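Fusarinine C esterase sidJ (Aspergillus fumigatus, PDB 6GUP) hydrolyses the ester bonds of the siderophore fusarinine C, yielding fusarinine and iron, but leaves triacetylfusarinine C uncut. Local coordinates at residues E92-L97 against L130-R135. Numbering follows the deposited sequence.
Sequences EIAQCL and LHYLSR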
ATOM      1  N   GLU A  92     -14.641  -0.082   1.801  1.00 36.74           N
ATOM      2  CA  GLU A  92     -13.733   0.393   0.755  1.00 36.82           C
ATOM      3  C   GLU A  92     -13.871  -0.400  -0.545  1.00 34.65           C
ATOM      4  O   GLU A  92     -13.742   0.169  -1.628  1.00 35.05           O
ATOM      5  CB  GLU A  92     -12.292   0.383   1.266  1.00 40.04           C
ATOM      6  CG  GLU A  92     -12.065   1.443   2.338  1.00 43.05           C
ATOM      7  CD  GLU A  92     -10.794   1.261   3.143  1.00 45.78           C
ATOM      8  OE1 GLU A  92     -10.051   0.280   2.925  1.00 46.82           O
ATOM      9  OE2 GLU A  92     -10.535   2.118   4.012  1.00 46.79           O
ATOM     10  N   ILE A  93     -14.138  -1.702  -0.437  1.00 33.88           N
ATOM     11  CA  ILE A  93     -14.489  -2.524  -1.603  1.00 32.29           C
ATOM     12  C   ILE A  93     -15.764  -1.978  -2.253  1.00 31.84           C
ATOM     13  O   ILE A  93     -15.815  -1.805  -3.471  1.00 32.01           O
ATOM     14  CB  ILE A  93     -14.650  -4.021  -1.232  1.00 31.97           C
ATOM     15  CG1 ILE A  93     -13.277  -4.630  -0.920  1.00 31.90           C
ATOM     16  CG2 ILE A  93     -15.310  -4.806  -2.365  1.00 32.68           C
ATOM     17  CD1 ILE A  93     -13.324  -5.946  -0.170  1.00 31.43           C
ATOM     18  N   ALA A  94     -16.776  -1.699  -1.433  1.00 32.87           N
ATOM     19  CA  ALA A  94     -18.040  -1.120  -1.909  1.00 33.98           C
ATOM     20  C   ALA A  94     -17.840   0.222  -2.621  1.00 35.45           C
ATOM     21  O   ALA A  94     -18.472   0.482  -3.650  1.00 35.91           O
ATOM     22  CB  ALA A  94     -19.020  -0.962  -0.755  1.00 34.34           C
ATOM     23  N   GLN A  95     -16.964   1.063  -2.068  1.00 36.07           N
ATOM     24  CA  GLN A  95     -16.578   2.331  -2.710  1.00 37.34           C
ATOM     25  C   GLN A  95     -15.863   2.111  -4.044  1.00 34.67           C
ATOM     26  O   GLN A  95     -16.122   2.828  -5.011  1.00 33.83           O
ATOM     27  CB  GLN A  95     -15.697   3.175  -1.781  1.00 42.38           C
ATOM     28  CG  GLN A  95     -16.469   3.869  -0.670  1.00 48.68           C
ATOM     29  CD  GLN A  95     -15.568   4.606   0.303  1.00 54.54           C
ATOM     30  OE1 GLN A  95     -14.602   4.045   0.824  1.00 56.72           O
ATOM     31  NE2 GLN A  95     -15.885   5.870   0.563  1.00 55.55           N
ATOM     32  N   CYS A  96     -14.968   1.123  -4.084  1.00 33.00           N
ATOM     33  CA  CYS A  96     -14.258   0.765  -5.316  1.00 32.64           C
ATOM     34  C   CYS A  96     -15.203   0.223  -6.389  1.00 33.41           C
ATOM     35  O   CYS A  96     -15.068   0.565  -7.566  1.00 33.73           O
ATOM     36  CB  CYS A  96     -13.160  -0.263  -5.032  1.00 32.22           C
ATOM     37  SG  CYS A  96     -12.032  -0.518  -6.420  1.00 34.05           S
ATOM     38  N   LEU A  97     -16.152  -0.619  -5.979  1.00 33.85           N
ATOM     39  CA  LEU A  97     -17.170  -1.155  -6.889  1.00 34.82           C
ATOM     40  C   LEU A  97     -18.067  -0.062  -7.466  1.00 35.92           C
ATOM     41  O   LEU A  97     -18.392  -0.099  -8.655  1.00 35.99           O
ATOM     42  CB  LEU A  97     -18.037  -2.202  -6.185  1.00 35.47           C
ATOM     43  CG  LEU A  97     -17.358  -3.517  -5.797  1.00 36.59           C
ATOM     44  CD1 LEU A  97     -18.282  -4.338  -4.918  1.00 37.46           C
ATOM     45  CD2 LEU A  97     -16.970  -4.310  -7.025  1.00 37.29           C
ATOM     46  N   LEU A 130     -16.500 -13.041   1.628  1.00 31.42           N
ATOM     47  CA  LEU A 130     -17.567 -13.619   2.458  1.00 32.29           C
ATOM     48  C   LEU A 130     -18.156 -12.601   3.441  1.00 34.22           C
ATOM     49  O   LEU A 130     -19.362 -12.606   3.690  1.00 34.88           O
ATOM     50  CB  LEU A 130     -17.065 -14.861   3.215  1.00 31.94           C
ATOM     51  CG  LEU A 130     -18.061 -15.625   4.103  1.00 32.13           C
ATOM     52  CD1 LEU A 130     -19.345 -15.978   3.364  1.00 33.25           C
ATOM     53  CD2 LEU A 130     -17.415 -16.886   4.657  1.00 29.96           C
ATOM     54  N   HIS A 131     -17.304 -11.732   3.986  1.00 35.43           N
ATOM     55  CA  HIS A 131     -17.738 -10.659   4.892  1.00 35.41           C
ATOM     56  C   HIS A 131     -18.599  -9.623   4.157  1.00 33.33           C
ATOM     57  O   HIS A 131     -19.604  -9.159   4.694  1.00 33.30           O
ATOM     58  CB  HIS A 131     -16.519  -9.987   5.534  1.00 37.91           C
ATOM     59  CG  HIS A 131     -16.828  -9.188   6.761  1.00 41.91           C
ATOM     60  ND1 HIS A 131     -16.700  -9.705   8.033  1.00 44.54           N
ATOM     61  CD2 HIS A 131     -17.215  -7.901   6.915  1.00 45.24           C
ATOM     62  CE1 HIS A 131     -17.012  -8.773   8.917  1.00 46.61           C
ATOM     63  NE2 HIS A 131     -17.327  -7.670   8.265  1.00 46.96           N
ATOM     64  N   TYR A 132     -18.203  -9.277   2.931  1.00 32.58           N
ATOM     65  CA  TYR A 132     -18.998  -8.400   2.054  1.00 32.25           C
ATOM     66  C   TYR A 132     -20.416  -8.947   1.854  1.00 33.94           C
ATOM     67  O   TYR A 132     -21.393  -8.198   1.944  1.00 35.13           O
ATOM     68  CB  TYR A 132     -18.302  -8.227   0.691  1.00 31.96           C
ATOM     69  CG  TYR A 132     -18.933  -7.210  -0.238  1.00 31.99           C
ATOM     70  CD1 TYR A 132     -20.028  -7.546  -1.039  1.00 31.95           C
ATOM     71  CD2 TYR A 132     -18.419  -5.916  -0.341  1.00 31.52           C
ATOM     72  CE1 TYR A 132     -20.604  -6.618  -1.895  1.00 30.79           C
ATOM     73  CE2 TYR A 132     -18.988  -4.981  -1.197  1.00 31.12           C
ATOM     74  CZ  TYR A 132     -20.078  -5.338  -1.972  1.00 31.11           C
ATOM     75  OH  TYR A 132     -20.652  -4.417  -2.817  1.00 32.25           O
ATOM     76  N   LEU A 133     -20.513 -10.251   1.597  1.00 34.07           N
ATOM     77  CA  LEU A 133     -21.791 -10.905   1.292  1.00 34.48           C
ATOM     78  C   LEU A 133     -22.654 -11.245   2.512  1.00 35.41           C
ATOM     79  O   LEU A 133     -23.879 -11.235   2.408  1.00 35.95           O
ATOM     80  CB  LEU A 133     -21.548 -12.187   0.483  1.00 33.49           C
ATOM     81  CG  LEU A 133     -20.935 -12.011  -0.908  1.00 33.36           C
ATOM     82  CD1 LEU A 133     -20.580 -13.365  -1.505  1.00 34.15           C
ATOM     83  CD2 LEU A 133     -21.877 -11.241  -1.823  1.00 33.43           C
ATOM     84  N   SER A 134     -22.028 -11.547   3.651  1.00 36.28           N
ATOM     85  CA  SER A 134     -22.732 -12.149   4.793  1.00 37.72           C
ATOM     86  C   SER A 134     -23.217 -11.170   5.868  1.00 39.58           C
ATOM     87  O   SER A 134     -24.221 -11.438   6.531  1.00 41.22           O
ATOM     88  CB  SER A 134     -21.847 -13.216   5.445  1.00 37.41           C
ATOM     89  OG  SER A 134     -20.685 -12.649   6.024  1.00 37.36           O
ATOM     90  N   ARG A 135     -22.517 -10.050   6.043  1.00 40.84           N
ATOM     91  CA  ARG A 135     -22.813  -9.126   7.143  1.00 42.61           C
ATOM     92  C   ARG A 135     -23.979  -8.181   6.823  1.00 43.98           C
ATOM     93  O   ARG A 135     -24.345  -8.035   5.655  1.00 42.31           O
ATOM     94  CB  ARG A 135     -21.560  -8.322   7.510  1.00 45.65           C
ATOM     95  CG  ARG A 135     -20.344  -9.160   7.885  1.00 50.44           C
ATOM     96  CD  ARG A 135     -20.624 -10.247   8.914  1.00 56.12           C
ATOM     97  NE  ARG A 135     -21.299  -9.728  10.109  1.00 61.96           N
ATOM     98  CZ  ARG A 135     -20.743  -9.522  11.308  1.00 67.29           C
ATOM     99  NH1 ARG A 135     -21.499  -9.040  12.294  1.00 69.44           N
ATOM    100  NH2 ARG A 135     -19.458  -9.792  11.556  1.00 70.35           N
TER
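A buried, apolar contact forms where the ring of Y132 reaches across to I93, A94 and L97, joining two helices of the alpha/beta-hydrolase fold. The short helical segments cross nearly at right angles (84°), with axes 11.5 Å apart at closest approach. Y132 bridges this gap alone from its side. Its CG is anti to the backbone N (chi1 -173°), which sends the ring out to the other helix. There the CE2 edge of the ring meets A94: the backbone N of A94 lies in the ring plane, and A94 CB is 4.0 Å from Y132 CE2. The I93 and Y132 side chains meet at a slant, with I93 CG2 3.9 Å from Y132 CE2. The side chains of L97 and Y132 approach from opposite directions, with L97 CD1 3.6 Å from Y132 CZ. The same methyl, L97 CD1, is 3.2 Å from Y132 OH, a close contact but not a hydrogen bond. No hydrogen bond links the two segments; the hydroxyl of the buried Y132 instead hydrogen-bonds to the backbone O of M155. R154 makes a cation-pi contact with the ring. Y132 of helix 125-134 meets a face of helix 86-108 on which I93 and L97 also pack against strands 37-42 and 117-122 of the central sheet.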